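Local coordinates for protein ORF10 (Moritella marina, PDB 6RIW) that probably catalyses the carbon-chain-extending condensations of polyunsaturated fatty acid synthesis, as the ketosynthase-chain length factor didomain of a larger synthase, at residues 195-200 / 435-440; 202-207 / 288-293; 305-310 / 442-447; 575-580 / 656-661. All blocks are in the same frame, centred on the assembly; numbering follows the deposited sequence.

Contact 1: residues 195-200 / 435-440; sequences ACASSC and VSVFGF
Cys196 lays its sulfur over one face of the Phe440 ring, SG standing 4.0 Å from the ring centroid and 23° off the normal, displaced toward the rim carbons CD2 and CE2. This sulfur-aromatic contact sits at what is probably the nucleophilic elbow, as in other beta-ketoacyl synthases, of the thiolase-fold ketosynthase domain, where the turn before helix 198-211 meets the end of strand 432-439. His331 and His368 also touch Cys196, an arrangement consistent with the Cys-His-His triad of this family. As in relatives with the same glycine-phenylalanine sequence, the backbone N atoms of Cys196 and Phe440 probably form the oxyanion hole. The turn is fixed both from within and by what lies against it. From within, Ala195 O is gripped twice, by the backbone N and by the hydroxyl of Ser198, whose OG is 2.7 Å away. From outside, Gly439 meets the turn where no larger residue would fit: a CB there would fall 2.9 Å from Cys196 N. Instead, the bare CA of Gly439 lies 3.6 Å from Cys196 SG. Farther along the strand, Val437 points one methyl into the first helical turn. With chi1 at -73°, its CG2 falls between the backbone N and the carbonyl carbon, and reaches Cys200 CB at 3.5 Å; the same methyl meets CA and CB of Ala197. At the other end, Ala195 CB packs against Phe440 CB, while Phe440 N makes a weak, 3.7 Å hydrogen bond to Cys196 SG.

Contact 2: residues 202-207 / 288-293; sequences SVKLAC and GALSND
Helix 202-207 runs across strand 288-292 with its axis 8.9 Å from that of the strand and the two chain directions 119° apart, and the CA atoms come nearest at Lys204 and Gly288. With no hydrogen bond between the segments, the joint rests on side chains, chiefly the long aliphatic part of Lys204. Its CG is anti to the backbone N (chi1 177°), and a bend at chi2 (59°) then lays the chain over the strand. Lys204 CG thereby meets Leu290 CD2 at 3.9 Å, while CE comes within 3.3 Å of Gly288 O. The ammonium end turns back to its own helix, where NZ forms a salt bridge with Asp208. One side chain thus serves two purposes, its methylenes packing against the sheet and its charge being paired on the helix. With the chain cut back to an alanine, Leu290 CD2 and the Gly288 carbonyl would probably lose their cover on this side, and Asp208 its lysine mate. Leu205 adds the second apolar touch, its CD2 meeting Leu290 CD1 at 4.1 Å with the two side chains at about a right angle. On other flanks of the helix, Val203 and Ala206 pack against strands 217-224 and 259-270. A helix held between strands of both halves of a domain is the hallmark of the layered thiolase fold, whose central helices are sandwiched between two sheets.

Contact 3: residues 305-310 / 442-447; sequences KGQVLV and GSNAHL
Helix 305-310 lies along strand 443-447, the short axes 8.1 Å apart and inclined by 29°, with Gln307 facing Asn444 and Val310 facing His446. The pairing belongs to the thiolase fold of the ketosynthase domain, where helix 304-318 packs on a sheet whose opposite side receives helix 198-211. Val310 provides the apolar joint. Its chi1 of 82° sets CG1 between the backbone N and the carbonyl carbon, so that this methyl touches the CB atoms of Asn444 and His446, each at 4.1 Å. Val310 CG2 instead lies over the strand backbone, 3.9 Å from His446 N. Replacing Val310 by an alanine would remove both branches and is likely to open a gap over Ala445 and the CB atoms of Asn444 and His446. The polar end of the contact shows how one amide can be fixed through both its atoms. Asn444 ND2 bonds to OD1 of Asp293 and lies 3.6 Å from Gly306 C. A CB on Gly306 would fall only 3.0 Å from Asn444 ND2, so the absence of a side chain allows helix and amide to come this close. The His446 ring leads away from residues 305-310, ND1 bonding to Ser436 and NE2 to Tyr315 farther along the helix. At the start of the strand, Gly442 and Ser443 both face Gly439 in a G1 beta bulge. Gln307 OE1 is held by the hydroxyl of Ser345. The amide planes of Gln307 and Asn444 stand 90° apart, and a water joins them, donating to Asn444 OD1 at 2.6 Å and accepting from Gln307 NE2 at 3.2 Å.

Contact 4: residues 575-580 / 656-661; sequences NVAVLV and SGPAIT
Different first torsions bring Leu579 and Ile660 together: CG of Leu579 swings anti to its carbonyl carbon (chi1 -50°), while CG1 of Ile660 sits between the backbone N and the carbonyl carbon (chi1 61°). The two side chains therefore run side by side, pointing the same way, and Leu579 CD2 rests 3.7 Å from Ile660 CG1. On this face Leu579 also packs against Cys672 and Leu675 of helix 668-682. Val578, Ala659, Val580 and Thr661 occupy the other face, where Val578 and Ala659 meet Ser650 of helix 642-653. Beneath the side chains is a parallel beta ladder within the chain length factor domain, a member of the same thiolase-like family as the ketosynthase. Val578 bonds twice to the neighbouring strand: its N reaches Pro658 O at 2.9 Å, and its O accepts from Ile660 N, with a C=O...N angle of 171°. Val580 N continues the ladder to Ile660 O. Before the regular pairing, Asn575 OD1 lies 3.4 Å from Gly657 CA, and Ala577 CB packs on Pro658 CG at 3.9 Å. The hydroxyl of Ser656 is hydrogen-bonded to NH2 of Arg313, from the ketosynthase domain. The lesson lies at the proline. In the regular parallel pattern Val576 O would accept from the N of Pro658, which carries no hydrogen. Gly657 N instead makes a weak, bent bond of 3.0 Å to Val576 O, and a water donates to both Val576 O, at 2.8 Å, and Gly657 O, so the lost rung is made up in part by a weak bond and in part by a bridging water.

Contacts 1, 2 and 3 cluster in the ketosynthase domain, their centres about 9 to 10 Å apart, whereas contact 4 belongs to the chain length factor domain, about 11 to 14 Å from the centres of the others. Contacts 1 and 2 use successive parts of helix 198-211, and strands 283-292, 443-450 and 432-439 lie in that order as antiparallel neighbours, with helix 198-211 on one side and helix 304-318 on the other. Along the chain the segments of contacts 1 and 3 alternate, and contact 4 follows all three. Asn292 N bonds to Ser656 O, and strand 189-193, just before the turn of contact 1, pairs with strand 659-663: the two domains join much as subunits do in ketosynthase dimers.

Contact 1: residues 195-200 / 435-440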
loop_
_atom_site.group_PDB
_atom_site.type_symbol
_atom_site.label_atom_id
_atom_site.label_comp_id
_atom_site.label_asym_id
_atom_site.label_seq_id
_atom_site.Cartn_x
_atom_site.Cartn_y
_atom_site.Cartn_z
ATOM N N ALA A 195 0.939 -7.121 3.564
ATOM C CA ALA A 195 1.900 -7.168 4.685
ATOM C C ALA A 195 3.022 -8.134 4.309
ATOM O O ALA A 195 3.535 -8.047 3.179
ATOM C CB ALA A 195 1.169 -7.486 5.992
ATOM N N CYS A 196 3.406 -9.070 5.193
ATOM C CA CYS A 196 4.559 -9.944 4.997
ATOM C C CYS A 196 4.427 -10.843 3.770
ATOM O O CYS A 196 5.425 -11.441 3.333
ATOM C CB CYS A 196 4.770 -10.802 6.270
ATOM S SG CYS A 196 4.186 -10.013 7.843
ATOM N N ALA A 197 3.235 -10.972 3.205
ATOM C CA ALA A 197 3.034 -11.851 2.064
ATOM C C ALA A 197 3.052 -11.113 0.728
ATOM O O ALA A 197 2.835 -11.747 -0.313
ATOM C CB ALA A 197 1.702 -12.606 2.213
ATOM N N SER A 198 3.303 -9.795 0.729
ATOM C CA SER A 198 3.137 -9.001 -0.486
ATOM C C SER A 198 4.016 -9.481 -1.637
ATOM O O SER A 198 3.602 -9.376 -2.796
ATOM C CB SER A 198 3.431 -7.522 -0.221
ATOM O OG SER A 198 2.666 -7.033 0.859
ATOM N N SER A 199 5.230 -9.975 -1.358
ATOM C CA SER A 199 6.103 -10.423 -2.450
ATOM C C SER A 199 5.493 -11.596 -3.207
ATOM O O SER A 199 5.547 -11.651 -4.446
ATOM C CB SER A 199 7.485 -10.809 -1.916
ATOM O OG SER A 199 8.172 -9.696 -1.350
ATOM N N CYS A 200 4.926 -12.555 -2.489
ATOM C CA CYS A 200 4.347 -13.701 -3.179
ATOM C C CYS A 200 2.975 -13.398 -3.746
ATOM O O CYS A 200 2.585 -14.012 -4.744
ATOM C CB CYS A 200 4.284 -14.899 -2.248
ATOM S SG CYS A 200 5.975 -15.347 -1.699
ATOM N N VAL A 435 7.269 -22.266 -1.183
ATOM C CA VAL A 435 7.588 -21.035 -0.464
ATOM C C VAL A 435 6.307 -20.529 0.178
ATOM O O VAL A 435 5.287 -20.376 -0.509
ATOM C CB VAL A 435 8.185 -19.946 -1.383
ATOM C CG1 VAL A 435 8.506 -18.688 -0.558
ATOM C CG2 VAL A 435 9.420 -20.436 -2.087
ATOM N N SER A 436 6.353 -20.271 1.486
ATOM C CA SER A 436 5.202 -19.810 2.249
ATOM C C SER A 436 5.461 -18.418 2.810
ATOM O O SER A 436 6.565 -18.122 3.286
ATOM C CB SER A 436 4.855 -20.780 3.405
ATOM O OG SER A 436 4.798 -22.126 2.953
ATOM N N VAL A 437 4.443 -17.558 2.754
ATOM C CA VAL A 437 4.477 -16.280 3.462
ATOM C C VAL A 437 3.108 -16.053 4.090
ATOM O O VAL A 437 2.076 -16.220 3.426
ATOM C CB VAL A 437 4.889 -15.086 2.566
ATOM C CG1 VAL A 437 6.369 -15.144 2.243
ATOM C CG2 VAL A 437 4.083 -15.066 1.256
ATOM N N PHE A 438 3.100 -15.703 5.381
ATOM C CA PHE A 438 1.870 -15.530 6.158
ATOM C C PHE A 438 1.888 -14.149 6.825
ATOM O O PHE A 438 2.457 -13.980 7.908
ATOM C CB PHE A 438 1.726 -16.647 7.188
ATOM C CG PHE A 438 1.799 -18.045 6.604
ATOM C CD1 PHE A 438 1.075 -18.389 5.468
ATOM C CD2 PHE A 438 2.580 -19.022 7.210
ATOM C CE1 PHE A 438 1.122 -19.678 4.944
ATOM C CE2 PHE A 438 2.637 -20.306 6.701
ATOM C CZ PHE A 438 1.915 -20.641 5.562
ATOM N N GLY A 439 1.242 -13.168 6.192
ATOM C CA GLY A 439 1.310 -11.798 6.647
ATOM C C GLY A 439 0.287 -11.430 7.717
ATOM O O GLY A 439 -0.719 -12.118 7.906
ATOM N N PHE A 440 0.570 -10.321 8.411
ATOM C CA PHE A 440 -0.392 -9.730 9.331
ATOM C C PHE A 440 -1.721 -9.478 8.625
ATOM O O PHE A 440 -1.766 -9.127 7.439
ATOM C CB PHE A 440 0.152 -8.405 9.895
ATOM C CG PHE A 440 1.458 -8.555 10.627
ATOM C CD1 PHE A 440 1.596 -9.499 11.629
ATOM C CD2 PHE A 440 2.549 -7.753 10.312
ATOM C CE1 PHE A 440 2.806 -9.652 12.309
ATOM C CE2 PHE A 440 3.775 -7.903 10.988
ATOM C CZ PHE A 440 3.898 -8.849 11.983
#

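Contact 2: residues 202-207 / 288-293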
loop_
_atom_site.group_PDB
_atom_site.type_symbol
_atom_site.label_atom_id
_atom_site.label_comp_id
_atom_site.label_asym_id
_atom_site.label_seq_id
_atom_site.Cartn_x
_atom_site.Cartn_y
_atom_site.Cartn_z
ATOM N N SER A 202 2.416 -10.522 -5.196
ATOM C CA SER A 202 2.795 -9.890 -6.459
ATOM C C SER A 202 3.178 -10.923 -7.515
ATOM O O SER A 202 2.788 -10.805 -8.688
ATOM C CB SER A 202 3.959 -8.910 -6.233
ATOM O OG SER A 202 3.543 -7.900 -5.330
ATOM N N VAL A 203 3.959 -11.930 -7.125
ATOM C CA VAL A 203 4.376 -12.948 -8.094
ATOM C C VAL A 203 3.169 -13.739 -8.597
ATOM O O VAL A 203 2.991 -13.935 -9.813
ATOM C CB VAL A 203 5.455 -13.860 -7.475
ATOM C CG1 VAL A 203 5.682 -15.114 -8.344
ATOM C CG2 VAL A 203 6.753 -13.052 -7.307
ATOM N N LYS A 204 2.306 -14.175 -7.676
ATOM C CA LYS A 204 1.135 -14.952 -8.059
ATOM C C LYS A 204 0.211 -14.146 -8.973
ATOM O O LYS A 204 -0.247 -14.646 -10.002
ATOM C CB LYS A 204 0.397 -15.432 -6.808
ATOM C CG LYS A 204 -0.893 -16.202 -7.088
ATOM C CD LYS A 204 -0.614 -17.438 -7.939
ATOM C CE LYS A 204 -1.910 -18.178 -8.338
ATOM N NZ LYS A 204 -3.087 -17.275 -8.504
ATOM N N LEU A 205 -0.069 -12.884 -8.627
ATOM C CA LEU A 205 -0.944 -12.099 -9.495
ATOM C C LEU A 205 -0.277 -11.780 -10.824
ATOM O O LEU A 205 -0.964 -11.644 -11.847
ATOM C CB LEU A 205 -1.366 -10.803 -8.780
ATOM C CG LEU A 205 -2.237 -11.015 -7.549
ATOM C CD1 LEU A 205 -2.593 -9.648 -6.959
ATOM C CD2 LEU A 205 -3.509 -11.792 -7.871
ATOM N N ALA A 206 1.048 -11.655 -10.848
ATOM C CA ALA A 206 1.713 -11.420 -12.126
ATOM C C ALA A 206 1.619 -12.654 -13.019
ATOM O O ALA A 206 1.409 -12.530 -14.236
ATOM C CB ALA A 206 3.177 -11.014 -11.909
ATOM N N CYS A 207 1.745 -13.854 -12.429
ATOM C CA CYS A 207 1.463 -15.082 -13.174
ATOM C C CYS A 207 0.043 -15.084 -13.729
ATOM O O CYS A 207 -0.174 -15.474 -14.887
ATOM C CB CYS A 207 1.665 -16.326 -12.296
ATOM S SG CYS A 207 3.351 -16.593 -11.720
ATOM N N GLY A 288 0.323 -22.065 -7.416
ATOM C CA GLY A 288 0.290 -21.466 -6.099
ATOM C C GLY A 288 -1.090 -20.917 -5.832
ATOM O O GLY A 288 -1.995 -21.025 -6.663
ATOM N N ALA A 289 -1.230 -20.314 -4.655
ATOM C CA ALA A 289 -2.543 -19.869 -4.231
ATOM C C ALA A 289 -2.422 -18.791 -3.173
ATOM O O ALA A 289 -1.402 -18.651 -2.490
ATOM C CB ALA A 289 -3.386 -21.017 -3.673
ATOM N N LEU A 290 -3.513 -18.059 -3.028
ATOM C CA LEU A 290 -3.683 -17.075 -1.977
ATOM C C LEU A 290 -4.879 -17.471 -1.121
ATOM O O LEU A 290 -5.767 -18.216 -1.550
ATOM C CB LEU A 290 -3.899 -15.682 -2.575
ATOM C CG LEU A 290 -3.022 -15.392 -3.788
ATOM C CD1 LEU A 290 -3.568 -14.179 -4.567
ATOM C CD2 LEU A 290 -1.555 -15.190 -3.365
ATOM N N SER A 291 -4.889 -16.984 0.108
ATOM C CA SER A 291 -6.044 -17.174 0.972
ATOM C C SER A 291 -5.971 -16.165 2.101
ATOM O O SER A 291 -4.906 -15.622 2.409
ATOM C CB SER A 291 -6.102 -18.601 1.526
ATOM O OG SER A 291 -5.287 -18.722 2.692
ATOM N N ASN A 292 -7.120 -15.928 2.718
ATOM C CA ASN A 292 -7.182 -15.195 3.969
ATOM C C ASN A 292 -7.636 -16.119 5.088
ATOM O O ASN A 292 -8.427 -17.035 4.860
ATOM C CB ASN A 292 -8.123 -14.009 3.874
ATOM C CG ASN A 292 -7.886 -13.050 4.969
ATOM O OD1 ASN A 292 -8.549 -13.098 6.005
ATOM N ND2 ASN A 292 -6.886 -12.195 4.791
ATOM N N ASP A 293 -7.118 -15.860 6.301
ATOM C CA ASP A 293 -7.473 -16.643 7.482
ATOM C C ASP A 293 -8.940 -16.507 7.855
ATOM O O ASP A 293 -9.467 -17.358 8.580
ATOM C CB ASP A 293 -6.631 -16.213 8.684
ATOM C CG ASP A 293 -5.216 -16.789 8.663
ATOM O OD1 ASP A 293 -4.895 -17.607 7.771
ATOM O OD2 ASP A 293 -4.419 -16.416 9.560
#

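Contact 3: residues 305-310 / 442-447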
loop_
_atom_site.group_PDB
_atom_site.type_symbol
_atom_site.label_atom_id
_atom_site.label_comp_id
_atom_site.label_asym_id
_atom_site.label_seq_id
_atom_site.Cartn_x
_atom_site.Cartn_y
_atom_site.Cartn_z
ATOM N N LYS A 305 -5.989 -22.585 10.279
ATOM C CA LYS A 305 -6.972 -23.009 9.274
ATOM C C LYS A 305 -6.707 -22.355 7.919
ATOM O O LYS A 305 -6.819 -23.012 6.877
ATOM C CB LYS A 305 -8.403 -22.717 9.740
ATOM C CG LYS A 305 -8.801 -21.237 9.751
ATOM C CD LYS A 305 -10.102 -20.962 10.524
ATOM C CE LYS A 305 -11.308 -20.917 9.619
ATOM N NZ LYS A 305 -11.623 -19.502 9.230
ATOM N N GLY A 306 -6.343 -21.067 7.909
ATOM C CA GLY A 306 -6.043 -20.413 6.646
ATOM C C GLY A 306 -4.764 -20.915 6.014
ATOM O O GLY A 306 -4.639 -20.930 4.782
ATOM N N GLN A 307 -3.786 -21.317 6.836
ATOM C CA GLN A 307 -2.528 -21.821 6.294
ATOM C C GLN A 307 -2.703 -23.185 5.644
ATOM O O GLN A 307 -2.181 -23.425 4.552
ATOM C CB GLN A 307 -1.472 -21.882 7.397
ATOM C CG GLN A 307 -1.245 -20.496 8.051
ATOM C CD GLN A 307 -0.186 -20.529 9.137
ATOM O OE1 GLN A 307 0.274 -21.610 9.536
ATOM N NE2 GLN A 307 0.200 -19.345 9.638
ATOM N N VAL A 308 -3.381 -24.114 6.318
ATOM C CA VAL A 308 -3.684 -25.387 5.669
ATOM C C VAL A 308 -4.465 -25.146 4.379
ATOM O O VAL A 308 -4.175 -25.748 3.340
ATOM C CB VAL A 308 -4.449 -26.313 6.641
ATOM C CG1 VAL A 308 -4.981 -27.556 5.905
ATOM C CG2 VAL A 308 -3.550 -26.712 7.818
ATOM N N LEU A 309 -5.428 -24.215 4.407
ATOM C CA LEU A 309 -6.220 -23.959 3.208
ATOM C C LEU A 309 -5.348 -23.502 2.040
ATOM O O LEU A 309 -5.532 -23.963 0.909
ATOM C CB LEU A 309 -7.310 -22.931 3.502
ATOM C CG LEU A 309 -8.172 -22.503 2.309
ATOM C CD1 LEU A 309 -9.008 -23.672 1.722
ATOM C CD2 LEU A 309 -9.070 -21.329 2.697
ATOM N N VAL A 310 -4.398 -22.592 2.278
ATOM C CA VAL A 310 -3.595 -22.130 1.144
ATOM C C VAL A 310 -2.713 -23.259 0.602
ATOM O O VAL A 310 -2.460 -23.326 -0.608
ATOM C CB VAL A 310 -2.775 -20.870 1.507
ATOM C CG1 VAL A 310 -1.482 -21.215 2.237
ATOM C CG2 VAL A 310 -2.464 -20.077 0.248
ATOM N N GLY A 442 -3.908 -12.001 8.431
ATOM C CA GLY A 442 -4.315 -13.297 7.921
ATOM C C GLY A 442 -4.065 -13.542 6.446
ATOM O O GLY A 442 -4.751 -14.374 5.848
ATOM N N SER A 443 -3.110 -12.846 5.824
ATOM C CA SER A 443 -2.937 -12.934 4.376
ATOM C C SER A 443 -1.852 -13.944 4.041
ATOM O O SER A 443 -0.679 -13.729 4.358
ATOM C CB SER A 443 -2.608 -11.563 3.788
ATOM O OG SER A 443 -3.709 -10.707 4.025
ATOM N N ASN A 444 -2.247 -15.027 3.377
ATOM C CA ASN A 444 -1.395 -16.177 3.135
ATOM C C ASN A 444 -1.129 -16.361 1.653
ATOM O O ASN A 444 -1.996 -16.089 0.811
ATOM C CB ASN A 444 -2.048 -17.435 3.693
ATOM C CG ASN A 444 -2.431 -17.271 5.141
ATOM O OD1 ASN A 444 -1.601 -16.882 5.962
ATOM N ND2 ASN A 444 -3.693 -17.545 5.467
ATOM N N ALA A 445 0.080 -16.835 1.340
ATOM C CA ALA A 445 0.403 -17.287 -0.006
ATOM C C ALA A 445 1.365 -18.463 0.081
ATOM O O ALA A 445 2.209 -18.531 0.974
ATOM C CB ALA A 445 1.028 -16.180 -0.874
ATOM N N HIS A 446 1.238 -19.380 -0.871
ATOM C CA HIS A 446 2.176 -20.485 -1.023
ATOM C C HIS A 446 2.422 -20.684 -2.510
ATOM O O HIS A 446 1.470 -20.717 -3.298
ATOM C CB HIS A 446 1.612 -21.758 -0.383
ATOM C CG HIS A 446 2.583 -22.903 -0.354
ATOM N ND1 HIS A 446 3.599 -22.997 0.581
ATOM C CD2 HIS A 446 2.677 -24.014 -1.130
ATOM C CE1 HIS A 446 4.277 -24.117 0.374
ATOM N NE2 HIS A 446 3.734 -24.754 -0.653
ATOM N N LEU A 447 3.689 -20.756 -2.906
ATOM C CA LEU A 447 4.050 -20.973 -4.295
ATOM C C LEU A 447 4.776 -22.305 -4.410
ATOM O O LEU A 447 5.570 -22.658 -3.533
ATOM C CB LEU A 447 4.940 -19.852 -4.826
ATOM C CG LEU A 447 4.302 -18.466 -4.893
ATOM C CD1 LEU A 447 5.338 -17.444 -5.343
ATOM C CD2 LEU A 447 3.086 -18.492 -5.828
HETATM O O HOH W 1 -1.666 -16.921 8.591
#

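Contact 4: residues 575-580 / 656-661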
loop_
_atom_site.group_PDB
_atom_site.type_symbol
_atom_site.label_atom_id
_atom_site.label_comp_id
_atom_site.label_asym_id
_atom_site.label_seq_id
_atom_site.Cartn_x
_atom_site.Cartn_y
_atom_site.Cartn_z
ATOM N N ASN A 575 -15.567 -17.944 -0.297
ATOM C CA ASN A 575 -14.341 -17.587 -1.005
ATOM C C ASN A 575 -14.630 -16.269 -1.713
ATOM O O ASN A 575 -15.061 -16.247 -2.860
ATOM C CB ASN A 575 -13.957 -18.695 -1.985
ATOM C CG ASN A 575 -12.627 -18.435 -2.703
ATOM O OD1 ASN A 575 -11.946 -17.439 -2.453
ATOM N ND2 ASN A 575 -12.258 -19.341 -3.605
ATOM N N VAL A 576 -14.461 -15.166 -0.989
ATOM C CA VAL A 576 -14.710 -13.819 -1.499
ATOM C C VAL A 576 -13.447 -13.009 -1.285
ATOM O O VAL A 576 -12.829 -13.089 -0.212
ATOM C CB VAL A 576 -15.909 -13.153 -0.794
ATOM C CG1 VAL A 576 -15.997 -11.621 -1.079
ATOM C CG2 VAL A 576 -17.198 -13.825 -1.223
ATOM N N ALA A 577 -13.066 -12.227 -2.297
ATOM C CA ALA A 577 -11.899 -11.350 -2.217
ATOM C C ALA A 577 -12.292 -9.922 -1.832
ATOM O O ALA A 577 -13.391 -9.449 -2.131
ATOM C CB ALA A 577 -11.143 -11.336 -3.546
ATOM N N VAL A 578 -11.377 -9.234 -1.151
ATOM C CA VAL A 578 -11.582 -7.845 -0.740
ATOM C C VAL A 578 -10.398 -7.038 -1.262
ATOM O O VAL A 578 -9.250 -7.307 -0.881
ATOM C CB VAL A 578 -11.706 -7.704 0.786
ATOM C CG1 VAL A 578 -11.969 -6.252 1.181
ATOM C CG2 VAL A 578 -12.854 -8.588 1.348
ATOM N N LEU A 579 -10.658 -6.091 -2.164
ATOM C CA LEU A 579 -9.620 -5.229 -2.707
ATOM C C LEU A 579 -9.898 -3.815 -2.230
ATOM O O LEU A 579 -11.018 -3.322 -2.393
ATOM C CB LEU A 579 -9.608 -5.270 -4.243
ATOM C CG LEU A 579 -9.586 -6.655 -4.899
ATOM C CD1 LEU A 579 -9.610 -6.477 -6.394
ATOM C CD2 LEU A 579 -8.331 -7.439 -4.485
ATOM N N VAL A 580 -8.910 -3.166 -1.618
ATOM C CA VAL A 580 -9.121 -1.802 -1.133
ATOM C C VAL A 580 -8.227 -0.862 -1.939
ATOM O O VAL A 580 -6.998 -0.901 -1.816
ATOM C CB VAL A 580 -8.840 -1.682 0.369
ATOM C CG1 VAL A 580 -9.050 -0.240 0.835
ATOM C CG2 VAL A 580 -9.751 -2.644 1.158
ATOM N N SER A 656 -12.488 -16.129 2.697
ATOM C CA SER A 656 -11.226 -16.821 2.471
ATOM C C SER A 656 -10.487 -16.395 1.202
ATOM O O SER A 656 -9.409 -16.941 0.924
ATOM C CB SER A 656 -11.451 -18.347 2.421
ATOM O OG SER A 656 -12.303 -18.713 1.335
ATOM N N GLY A 657 -11.022 -15.463 0.413
ATOM C CA GLY A 657 -10.294 -14.976 -0.749
ATOM C C GLY A 657 -9.188 -14.016 -0.359
ATOM O O GLY A 657 -9.015 -13.647 0.809
ATOM N N PRO A 658 -8.385 -13.606 -1.343
ATOM C CA PRO A 658 -7.329 -12.624 -1.052
ATOM C C PRO A 658 -7.920 -11.300 -0.574
ATOM O O PRO A 658 -8.961 -10.863 -1.060
ATOM C CB PRO A 658 -6.602 -12.473 -2.396
ATOM C CG PRO A 658 -7.613 -12.881 -3.432
ATOM C CD PRO A 658 -8.428 -13.978 -2.766
ATOM N N ALA A 659 -7.255 -10.674 0.406
ATOM C CA ALA A 659 -7.679 -9.405 0.988
ATOM C C ALA A 659 -6.469 -8.482 0.980
ATOM O O ALA A 659 -5.524 -8.687 1.752
ATOM C CB ALA A 659 -8.208 -9.587 2.412
ATOM N N ILE A 660 -6.480 -7.470 0.117
ATOM C CA ILE A 660 -5.291 -6.647 -0.077
ATOM C C ILE A 660 -5.674 -5.197 -0.324
ATOM O O ILE A 660 -6.814 -4.882 -0.668
ATOM C CB ILE A 660 -4.431 -7.132 -1.263
ATOM C CG1 ILE A 660 -5.239 -7.061 -2.570
ATOM C CG2 ILE A 660 -3.833 -8.516 -0.992
ATOM C CD1 ILE A 660 -4.404 -7.357 -3.826
ATOM N N THR A 661 -4.689 -4.305 -0.185
ATOM C CA THR A 661 -4.858 -2.977 -0.766
ATOM C C THR A 661 -4.192 -2.946 -2.133
ATOM O O THR A 661 -3.275 -3.722 -2.415
ATOM C CB THR A 661 -4.293 -1.858 0.131
ATOM O OG1 THR A 661 -2.875 -1.989 0.243
ATOM C CG2 THR A 661 -4.933 -1.909 1.508
HETATM O O HOH W 2 -11.109 -12.206 1.789
#